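Local structure of ARF-like GTPase (Chlamydomonas reinhardtii, 4M9Q) at residues T18-S23 / H156-G161; G85-S90 / A123-K128; R3-A8 / W164-V169. The protein belongs to the ADP-ribosylation factor family of small GTPases and has a P-loop nucleotide-binding fold, modelled with phosphoaminophosphonic acid-guanylate ester and a magnesium ion. All coordinates share one frame; numbering follows the deposited sequence.

Contact 1 (T18-S23 / H156-G161); sequences TTLLNS and HRLRDG. With MG (magnesium ion), chain E; GNP (phosphoaminophosphonic acid-guanylate ester), chain D.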
loop_
_atom_site.group_PDB
_atom_site.type_symbol
_atom_site.label_atom_id
_atom_site.label_comp_id
_atom_site.label_asym_id
_atom_site.label_seq_id
_atom_site.Cartn_x
_atom_site.Cartn_y
_atom_site.Cartn_z
ATOM N N THR A 18 2.407 -9.285 -1.364
ATOM C CA THR A 18 3.654 -9.925 -1.011
ATOM C C THR A 18 4.548 -10.095 -2.252
ATOM O O THR A 18 5.735 -9.806 -2.199
ATOM C CB THR A 18 3.392 -11.213 -0.235
ATOM O OG1 THR A 18 2.594 -10.895 0.912
ATOM C CG2 THR A 18 4.687 -11.889 0.287
ATOM N N THR A 19 3.971 -10.481 -3.388
ATOM C CA THR A 19 4.741 -10.631 -4.632
ATOM C C THR A 19 5.286 -9.273 -5.083
ATOM O O THR A 19 6.396 -9.145 -5.548
ATOM C CB THR A 19 3.873 -11.245 -5.728
ATOM O OG1 THR A 19 3.222 -12.429 -5.214
ATOM C CG2 THR A 19 4.711 -11.628 -6.993
ATOM N N LEU A 20 4.488 -8.240 -4.903
ATOM C CA LEU A 20 4.894 -6.907 -5.296
ATOM C C LEU A 20 6.041 -6.429 -4.417
ATOM O O LEU A 20 7.053 -5.926 -4.882
ATOM C CB LEU A 20 3.704 -5.978 -5.227
ATOM C CG LEU A 20 3.957 -4.594 -5.797
ATOM C CD1 LEU A 20 2.670 -4.108 -6.468
ATOM C CD2 LEU A 20 4.439 -3.682 -4.677
ATOM N N LEU A 21 5.941 -6.688 -3.138
ATOM C CA LEU A 21 7.029 -6.332 -2.257
ATOM C C LEU A 21 8.317 -7.027 -2.610
ATOM O O LEU A 21 9.344 -6.381 -2.671
ATOM C CB LEU A 21 6.685 -6.676 -0.828
ATOM C CG LEU A 21 7.707 -6.098 0.142
ATOM C CD1 LEU A 21 7.940 -4.621 -0.238
ATOM C CD2 LEU A 21 7.268 -6.294 1.580
ATOM N N ASN A 22 8.277 -8.341 -2.814
ATOM C CA ASN A 22 9.428 -9.073 -3.305
ATOM C C ASN A 22 9.971 -8.437 -4.568
ATOM O O ASN A 22 11.134 -8.107 -4.626
ATOM C CB ASN A 22 9.121 -10.568 -3.563
ATOM C CG ASN A 22 8.801 -11.335 -2.277
ATOM O OD1 ASN A 22 9.158 -10.907 -1.155
ATOM N ND2 ASN A 22 8.097 -12.448 -2.418
ATOM N N SER A 23 9.136 -8.210 -5.566
ATOM C CA SER A 23 9.623 -7.723 -6.854
ATOM C C SER A 23 10.192 -6.329 -6.769
ATOM O O SER A 23 11.055 -5.958 -7.543
ATOM C CB SER A 23 8.500 -7.762 -7.886
ATOM O OG SER A 23 8.209 -9.126 -8.202
ATOM N N HIS A 156 9.109 -2.020 -14.367
ATOM C CA HIS A 156 9.479 -0.659 -14.001
ATOM C C HIS A 156 8.340 0.159 -13.445
ATOM O O HIS A 156 8.573 1.117 -12.727
ATOM C CB HIS A 156 10.116 0.065 -15.197
ATOM C CG HIS A 156 9.138 0.437 -16.293
ATOM N ND1 HIS A 156 8.421 1.583 -16.273
ATOM C CD2 HIS A 156 8.759 -0.243 -17.464
ATOM C CE1 HIS A 156 7.624 1.639 -17.376
ATOM N NE2 HIS A 156 7.834 0.526 -18.098
ATOM N N ARG A 157 7.098 -0.207 -13.789
ATOM C CA ARG A 157 5.907 0.477 -13.255
ATOM C C ARG A 157 5.889 0.466 -11.713
ATOM O O ARG A 157 5.363 1.386 -11.090
ATOM C CB ARG A 157 4.610 -0.136 -13.805
ATOM C CG ARG A 157 4.335 -0.035 -15.321
ATOM C CD ARG A 157 3.861 -1.410 -15.829
ATOM N NE ARG A 157 2.666 -1.510 -16.662
ATOM C CZ ARG A 157 2.068 -2.671 -16.978
ATOM N NH1 ARG A 157 2.546 -3.849 -16.516
ATOM N NH2 ARG A 157 0.979 -2.654 -17.748
ATOM N N LEU A 158 6.457 -0.558 -11.086
ATOM C CA LEU A 158 6.435 -0.630 -9.613
ATOM C C LEU A 158 7.238 0.515 -8.954
ATOM O O LEU A 158 6.703 1.203 -8.071
ATOM C CB LEU A 158 6.948 -1.959 -9.077
ATOM C CG LEU A 158 6.241 -3.201 -9.601
ATOM C CD1 LEU A 158 6.909 -4.450 -9.021
ATOM C CD2 LEU A 158 4.741 -3.169 -9.356
ATOM N N ARG A 159 8.489 0.715 -9.380
ATOM C CA ARG A 159 9.273 1.885 -8.920
ATOM C C ARG A 159 8.638 3.201 -9.341
ATOM O O ARG A 159 8.646 4.162 -8.575
ATOM C CB ARG A 159 10.743 1.838 -9.405
ATOM C CG ARG A 159 11.656 0.867 -8.638
ATOM C CD ARG A 159 12.067 1.491 -7.308
ATOM N NE ARG A 159 12.645 0.524 -6.370
ATOM C CZ ARG A 159 13.308 0.837 -5.253
ATOM N NH1 ARG A 159 13.500 2.099 -4.895
ATOM N NH2 ARG A 159 13.799 -0.135 -4.487
ATOM N N ASP A 160 8.090 3.267 -10.552
ATOM C CA ASP A 160 7.389 4.481 -10.975
ATOM C C ASP A 160 6.330 4.853 -9.951
ATOM O O ASP A 160 6.249 5.989 -9.488
ATOM C CB ASP A 160 6.755 4.319 -12.321
ATOM C CG ASP A 160 7.782 4.200 -13.457
ATOM O OD1 ASP A 160 9.005 4.469 -13.233
ATOM O OD2 ASP A 160 7.350 3.812 -14.587
ATOM N N GLY A 161 5.553 3.880 -9.535
ATOM C CA GLY A 161 4.519 4.121 -8.532
ATOM C C GLY A 161 5.138 4.533 -7.216
ATOM O O GLY A 161 4.739 5.523 -6.633
HETATM MG MG MG E . 0.890 -11.593 1.317
HETATM P PG GNP D . -2.444 -12.064 1.160
HETATM O O1G GNP D . -0.947 -12.297 1.734
HETATM O O2G GNP D . -2.919 -10.587 1.385
HETATM O O3G GNP D . -3.333 -13.164 1.768
HETATM N N3B GNP D . -2.335 -12.183 -0.532
HETATM P PB GNP D . -1.179 -11.232 -1.316
HETATM O O1B GNP D . 0.170 -11.048 -0.448
HETATM O O2B GNP D . -1.858 -9.931 -1.643
HETATM O O3A GNP D . -0.959 -12.068 -2.649
HETATM P PA GNP D . 0.387 -12.727 -3.183
HETATM O O1A GNP D . 0.563 -13.846 -2.231
HETATM O O2A GNP D . 1.388 -11.638 -3.348
HETATM O "O5'" GNP D . -0.145 -13.210 -4.609
HETATM C "C5'" GNP D . -1.378 -13.965 -4.688
HETATM C "C4'" GNP D . -1.364 -14.897 -5.928
HETATM O "O4'" GNP D . -1.300 -14.040 -7.078
HETATM C "C3'" GNP D . -0.103 -15.738 -6.062
HETATM O "O3'" GNP D . -0.287 -16.878 -6.900
HETATM C "C2'" GNP D . 0.819 -14.878 -6.858
HETATM O "O2'" GNP D . 1.800 -15.568 -7.574
HETATM C "C1'" GNP D . -0.140 -14.295 -7.848
HETATM N N9 GNP D . 0.292 -13.062 -8.512
HETATM C C8 GNP D . 0.782 -11.991 -7.890
HETATM N N7 GNP D . 1.018 -11.004 -8.765
HETATM C C5 GNP D . 0.693 -11.458 -9.980
HETATM C C6 GNP D . 0.746 -10.882 -11.335
HETATM O O6 GNP D . 1.171 -9.730 -11.542
HETATM N N1 GNP D . 0.308 -11.633 -12.323
HETATM C C2 GNP D . -0.170 -12.902 -12.136
HETATM N N2 GNP D . -0.565 -13.566 -13.225
HETATM N N3 GNP D . -0.251 -13.508 -10.923
HETATM C C4 GNP D . 0.206 -12.824 -9.820
HETATM O O HOH W 1 1.391 -13.395 0.394
HETATM O O HOH W 2 0.361 -9.833 2.193
#
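Leu20 and Ser23, neighbours on one flank of helix 17-24, both touch Leu158, while the residues just before them hold the nucleotide and its metal. Thr18 comes first: its OG1 lies 1.9 Å from the magnesium ion, and its amide N donates to GNP O1B at 3.0 Å, an oxygen that also binds the metal. GNP O1G, two waters and Thr35 complete the six ligands, and Asp54 is a second-shell partner that hydrogen-bonds Thr18 OG1. Thr19 grips a single phosphate oxygen twice, with its amide N 2.8 Å and its OG1 2.7 Å from GNP O2A. Its first torsion (-50°) lays OG1 beside the backbone N, which lets hydroxyl and amide converge on that oxygen. The CB of Leu20 points neither at nor away from helix 157-190, yet its end bends toward it: with CG anti to the backbone N (chi1 -172°), CD1 comes 3.7 Å from Leu158 CD2, and the two leucines pass alongside one another, running in opposite senses. At Ser23 only the CB methylene takes part, 3.8 Å from Leu158 CD1, while the hydroxyl is hydrogen-bonded to the carbonyl oxygen of Ala146. Leu158 thus straddles the flank, one methyl for each partner, and also touches Cys144. Within 156-161, His156 ND1 donates to Asp160 OD2 at 3.0 Å, nearly in the ring plane but from above the carboxylate plane. No hydrogen bond links the two segments. The Leu20 and Ser23 flank of helix 17-24 packs on helix 157-190, while its first residues form the Walker A arrangement of P-loop GTPases, presenting amides and a threonine hydroxyl to phosphates and magnesium.

Contact 2 (G85-S90 / A123-K128); sequences GRFEES and AAEVVK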
loop_
_atom_site.group_PDB
_atom_site.type_symbol
_atom_site.label_atom_id
_atom_site.label_comp_id
_atom_site.label_asym_id
_atom_site.label_seq_id
_atom_site.Cartn_x
_atom_site.Cartn_y
_atom_site.Cartn_z
ATOM N N GLY A 85 -14.745 -9.128 -10.082
ATOM C CA GLY A 85 -15.686 -9.651 -9.124
ATOM C C GLY A 85 -15.432 -9.111 -7.738
ATOM O O GLY A 85 -16.363 -9.064 -6.935
ATOM N N ARG A 86 -14.185 -8.690 -7.451
ATOM C CA ARG A 86 -13.835 -8.275 -6.119
ATOM C C ARG A 86 -13.688 -6.776 -5.984
ATOM O O ARG A 86 -13.328 -6.266 -4.900
ATOM C CB ARG A 86 -12.567 -9.000 -5.692
ATOM C CG ARG A 86 -12.763 -10.494 -5.568
ATOM C CD ARG A 86 -12.660 -10.949 -4.117
ATOM N NE ARG A 86 -11.362 -11.492 -3.833
ATOM C CZ ARG A 86 -10.827 -11.615 -2.628
ATOM N NH1 ARG A 86 -11.470 -11.235 -1.535
ATOM N NH2 ARG A 86 -9.601 -12.120 -2.533
ATOM N N PHE A 87 -13.973 -6.055 -7.052
ATOM C CA PHE A 87 -13.803 -4.602 -7.029
ATOM C C PHE A 87 -14.646 -3.979 -5.959
ATOM O O PHE A 87 -14.199 -3.068 -5.286
ATOM C CB PHE A 87 -14.124 -3.956 -8.371
ATOM C CG PHE A 87 -13.037 -4.074 -9.408
ATOM C CD1 PHE A 87 -11.820 -4.745 -9.153
ATOM C CD2 PHE A 87 -13.230 -3.540 -10.672
ATOM C CE1 PHE A 87 -10.845 -4.849 -10.149
ATOM C CE2 PHE A 87 -12.257 -3.672 -11.665
ATOM C CZ PHE A 87 -11.064 -4.322 -11.387
ATOM N N GLU A 88 -15.866 -4.456 -5.775
ATOM C CA GLU A 88 -16.743 -3.809 -4.808
ATOM C C GLU A 88 -16.259 -4.018 -3.374
ATOM O O GLU A 88 -16.331 -3.074 -2.585
ATOM C CB GLU A 88 -18.198 -4.237 -4.966
ATOM C CG GLU A 88 -19.170 -3.289 -4.277
ATOM C CD GLU A 88 -19.462 -2.047 -5.100
ATOM O OE1 GLU A 88 -18.891 -1.924 -6.197
ATOM O OE2 GLU A 88 -20.257 -1.195 -4.657
ATOM N N GLU A 89 -15.755 -5.210 -3.018
ATOM C CA GLU A 89 -15.213 -5.363 -1.669
ATOM C C GLU A 89 -13.892 -4.605 -1.501
ATOM O O GLU A 89 -13.598 -4.112 -0.409
ATOM C CB GLU A 89 -15.087 -6.795 -1.150
ATOM C CG GLU A 89 -14.151 -7.707 -1.850
ATOM C CD GLU A 89 -13.774 -8.938 -1.007
ATOM O OE1 GLU A 89 -13.429 -8.832 0.203
ATOM O OE2 GLU A 89 -13.813 -10.057 -1.576
ATOM N N SER A 90 -13.123 -4.487 -2.572
ATOM C CA SER A 90 -11.892 -3.727 -2.477
ATOM C C SER A 90 -12.262 -2.262 -2.256
ATOM O O SER A 90 -11.617 -1.589 -1.465
ATOM C CB SER A 90 -11.018 -3.901 -3.725
ATOM O OG SER A 90 -9.664 -3.527 -3.466
ATOM N N ALA A 123 -6.427 1.315 -15.922
ATOM C CA ALA A 123 -6.460 2.305 -14.817
ATOM C C ALA A 123 -7.807 2.999 -14.664
ATOM O O ALA A 123 -8.331 3.103 -13.558
ATOM C CB ALA A 123 -5.362 3.358 -14.988
ATOM N N ALA A 124 -8.379 3.421 -15.779
ATOM C CA ALA A 124 -9.700 4.016 -15.775
ATOM C C ALA A 124 -10.678 3.116 -15.055
ATOM O O ALA A 124 -11.195 3.531 -14.028
ATOM C CB ALA A 124 -10.153 4.322 -17.192
ATOM N N GLU A 125 -10.896 1.887 -15.551
ATOM C CA GLU A 125 -11.818 0.929 -14.916
ATOM C C GLU A 125 -11.587 0.839 -13.408
ATOM O O GLU A 125 -12.511 0.847 -12.639
ATOM C CB GLU A 125 -11.662 -0.483 -15.499
ATOM C CG GLU A 125 -12.527 -0.826 -16.692
ATOM C CD GLU A 125 -12.644 -2.344 -16.895
ATOM O OE1 GLU A 125 -12.972 -3.062 -15.907
ATOM O OE2 GLU A 125 -12.424 -2.806 -18.053
ATOM N N VAL A 126 -10.348 0.727 -12.982
ATOM C CA VAL A 126 -10.067 0.579 -11.548
ATOM C C VAL A 126 -10.408 1.860 -10.754
ATOM O O VAL A 126 -10.849 1.809 -9.619
ATOM C CB VAL A 126 -8.602 0.137 -11.325
ATOM C CG1 VAL A 126 -8.178 0.270 -9.886
ATOM C CG2 VAL A 126 -8.404 -1.285 -11.795
ATOM N N VAL A 127 -10.269 3.009 -11.364
ATOM C CA VAL A 127 -10.760 4.244 -10.751
ATOM C C VAL A 127 -12.257 4.213 -10.453
ATOM O O VAL A 127 -12.668 4.540 -9.326
ATOM C CB VAL A 127 -10.465 5.475 -11.640
ATOM C CG1 VAL A 127 -11.318 6.688 -11.234
ATOM C CG2 VAL A 127 -8.981 5.803 -11.579
ATOM N N LYS A 128 -13.057 3.819 -11.450
ATOM C CA LYS A 128 -14.488 3.598 -11.250
ATOM C C LYS A 128 -14.687 2.549 -10.179
ATOM O O LYS A 128 -15.399 2.788 -9.223
ATOM C CB LYS A 128 -15.231 3.175 -12.544
ATOM C CG LYS A 128 -16.204 4.235 -13.043
ATOM C CD LYS A 128 -17.297 3.709 -13.982
ATOM C CE LYS A 128 -17.978 4.869 -14.738
ATOM N NZ LYS A 128 -18.986 4.458 -15.766
#
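Arg86 NH1 and Glu89 OE2 form a 2.6 Å salt bridge within segment 85-90, where helix 87-99 begins and Phe87 reaches across to Val126 and Glu125. The bond is nearly straight (172° at the hydrogen) and lies in the guanidinium plane, whereas the carboxylate oxygen is met from well above its own plane. Both ends have further charged partners, making a chain of alternating charges, Asp13, Arg86, Glu89 and Arg62, that ties the start of the helix to other parts of the chain. The salt bridge spans three residues, and the backbone bond from Ser90 N to Arg86 O, 2.9 Å, closes the same turn.

Phe87 leaves the helix in another direction. With CG beside the backbone N (chi1 -79°), its ring extends toward helix 123-129, and CZ comes 4.1 Å from Val126 CG2. Val126 stands roughly perpendicular to the phenylalanine side chain, and its methyl comes at the ring obliquely. Glu125 starts off to the side but bends back, bringing OE1 to 4.3 Å from Phe87 CE2, at the ring edge and near its plane. That is a loose approach, though a carboxylate there would probably be drawn slightly toward the positive rim of the ring. Phe87 also rests on Val79 of strand 74-80, while Ala123 and Val127 meet Val141 of strand 139-143, so both helices are seated on the sheet. The two helices meet through one aromatic side chain and one valine, with a glutamate at the exposed margin; the charge pairs lie on the Arg86/Glu89 side and reach Asp13 and Arg62, while none bridges the two segments.

Contact 3 (R3-A8 / W164-V169); sequences RKITIA and WLVGTV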
loop_
_atom_site.group_PDB
_atom_site.type_symbol
_atom_site.label_atom_id
_atom_site.label_comp_id
_atom_site.label_asym_id
_atom_site.label_seq_id
_atom_site.Cartn_x
_atom_site.Cartn_y
_atom_site.Cartn_z
ATOM N N ARG A 3 16.283 10.519 6.146
ATOM C CA ARG A 3 14.912 10.579 6.526
ATOM C C ARG A 3 14.247 9.261 6.275
ATOM O O ARG A 3 14.596 8.586 5.314
ATOM C CB ARG A 3 14.211 11.559 5.621
ATOM C CG ARG A 3 15.095 12.563 4.921
ATOM C CD ARG A 3 14.962 13.928 5.543
ATOM N NE ARG A 3 14.934 14.999 4.538
ATOM C CZ ARG A 3 13.878 15.774 4.277
ATOM N NH1 ARG A 3 12.738 15.613 4.929
ATOM N NH2 ARG A 3 13.963 16.721 3.360
ATOM N N LYS A 4 13.249 8.944 7.106
ATOM C CA LYS A 4 12.527 7.676 7.053
ATOM C C LYS A 4 11.063 7.933 6.762
ATOM O O LYS A 4 10.446 8.752 7.425
ATOM C CB LYS A 4 12.655 6.940 8.385
ATOM C CG LYS A 4 11.779 5.664 8.494
ATOM C CD LYS A 4 12.577 4.362 8.615
ATOM C CE LYS A 4 12.157 3.594 9.878
ATOM N NZ LYS A 4 12.908 2.326 10.114
ATOM N N ILE A 5 10.533 7.242 5.752
ATOM C CA ILE A 5 9.099 7.157 5.441
ATOM C C ILE A 5 8.649 5.773 5.843
ATOM O O ILE A 5 9.379 4.831 5.635
ATOM C CB ILE A 5 8.845 7.168 3.911
ATOM C CG1 ILE A 5 8.885 8.564 3.346
ATOM C CG2 ILE A 5 7.443 6.714 3.536
ATOM C CD1 ILE A 5 8.250 8.555 1.983
ATOM N N THR A 6 7.420 5.617 6.307
ATOM C CA THR A 6 6.878 4.315 6.559
ATOM C C THR A 6 5.625 4.182 5.666
ATOM O O THR A 6 4.842 5.136 5.522
ATOM C CB THR A 6 6.526 4.159 8.054
ATOM O OG1 THR A 6 7.705 4.373 8.831
ATOM C CG2 THR A 6 5.952 2.765 8.389
ATOM N N ILE A 7 5.447 3.001 5.086
ATOM C CA ILE A 7 4.384 2.750 4.162
ATOM C C ILE A 7 3.723 1.444 4.518
ATOM O O ILE A 7 4.410 0.493 4.861
ATOM C CB ILE A 7 4.963 2.610 2.767
ATOM C CG1 ILE A 7 5.298 3.955 2.195
ATOM C CG2 ILE A 7 3.998 1.998 1.800
ATOM C CD1 ILE A 7 6.134 3.732 0.944
ATOM N N ALA A 8 2.395 1.392 4.440
ATOM C CA ALA A 8 1.656 0.108 4.625
ATOM C C ALA A 8 1.236 -0.353 3.289
ATOM O O ALA A 8 0.710 0.406 2.507
ATOM C CB ALA A 8 0.421 0.291 5.498
ATOM N N TRP A 164 6.397 8.178 -7.429
ATOM C CA TRP A 164 5.300 9.127 -7.302
ATOM C C TRP A 164 4.897 9.251 -5.833
ATOM O O TRP A 164 4.648 10.346 -5.355
ATOM C CB TRP A 164 4.116 8.689 -8.123
ATOM C CG TRP A 164 2.941 9.569 -7.862
ATOM C CD1 TRP A 164 2.643 10.811 -8.457
ATOM C CD2 TRP A 164 1.899 9.373 -6.876
ATOM N NE1 TRP A 164 1.503 11.336 -7.923
ATOM C CE2 TRP A 164 1.017 10.531 -6.966
ATOM C CE3 TRP A 164 1.603 8.397 -6.010
ATOM C CZ2 TRP A 164 -0.090 10.652 -6.198
ATOM C CZ3 TRP A 164 0.485 8.541 -5.202
ATOM C CH2 TRP A 164 -0.329 9.660 -5.294
ATOM N N LEU A 165 4.830 8.134 -5.105
ATOM C CA LEU A 165 4.396 8.174 -3.709
ATOM C C LEU A 165 5.404 8.966 -2.894
ATOM O O LEU A 165 5.035 9.869 -2.135
ATOM C CB LEU A 165 4.338 6.785 -3.084
ATOM C CG LEU A 165 3.133 6.309 -2.296
ATOM C CD1 LEU A 165 3.565 5.249 -1.298
ATOM C CD2 LEU A 165 2.368 7.408 -1.669
ATOM N N VAL A 166 6.673 8.602 -3.067
ATOM C CA VAL A 166 7.715 9.175 -2.236
ATOM C C VAL A 166 7.815 10.665 -2.519
ATOM O O VAL A 166 7.960 11.460 -1.603
ATOM C CB VAL A 166 9.063 8.437 -2.400
ATOM C CG1 VAL A 166 10.149 9.237 -1.710
ATOM C CG2 VAL A 166 8.933 7.014 -1.811
ATOM N N GLY A 167 7.689 11.032 -3.777
ATOM C CA GLY A 167 7.685 12.436 -4.164
ATOM C C GLY A 167 6.514 13.194 -3.576
ATOM O O GLY A 167 6.636 14.356 -3.211
ATOM N N THR A 168 5.372 12.542 -3.466
ATOM C CA THR A 168 4.242 13.203 -2.854
ATOM C C THR A 168 4.488 13.367 -1.393
ATOM O O THR A 168 4.257 14.454 -0.870
ATOM C CB THR A 168 2.956 12.423 -3.098
ATOM O OG1 THR A 168 2.769 12.300 -4.510
ATOM C CG2 THR A 168 1.792 13.097 -2.573
ATOM N N VAL A 169 4.978 12.323 -0.716
ATOM C CA VAL A 169 5.314 12.456 0.717
ATOM C C VAL A 169 6.402 13.536 0.877
ATOM O O VAL A 169 6.270 14.405 1.694
ATOM C CB VAL A 169 5.763 11.137 1.329
ATOM C CG1 VAL A 169 6.254 11.321 2.789
ATOM C CG2 VAL A 169 4.601 10.146 1.236
#
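Ile5 and Ile7, alternate residues of strand 3-10, point the same way and push their CD1 methyls into the buried flank of helix 157-190. The tip of Ile5 is the bump of the Ile5-Val169 pair: CD1 leans on the CG1 side of Val169's fork, 3.5 Å from CG1 and 4.1 Å from CG2, with Val169 CB behind at 3.6 Å. Val166, one turn back, forms the other wall of this hollow, its CG2 4.2 Å from Ile5 CD1. Ile5 and Val169 meet tip to tip, since Ile5 carries CG1 beside its backbone N (chi1 -81°) and CD1 extended beyond it. Ile7 repeats the gesture with Leu165, CD1 to CD1 at 3.7 Å, again end to end. The axes of segments 3-8 and 164-169 come within 10.5 Å at 122°, consistent with the reversed order of the pairs. Neighbouring strands finish the hollows: Ile50 packs on Ile7 and Val166, and Ala74 on Leu165 and Val169. On another face of the helix, Thr168 OG1 donates to Trp164 O at 2.8 Å. Such a helix laid across a central strand is part of the helical layer flanking the sheet of the Ras-like alpha/beta fold.

Overall arrangement
All three contacts are mainly apolar, without a hydrogen bond across, but their surroundings differ. Contacts 1 and 3 share helix 157-190, whose beginning meets helix 17-24 and whose next turns cover strand 3-10; strand 3-10 and helix 17-24 follow each other in the chain, joined through the P-loop, and the contact centres lie about 14 Å apart. Contact 3 is wholly aliphatic and buried, and contact 1, also buried, adds the nucleotide and magnesium site. Contact 2 lies on the opposite side of the chain's centre from contact 3, about 24 Å away between centres, pairs two other helices, and reaches the surface at an exposed glutamate.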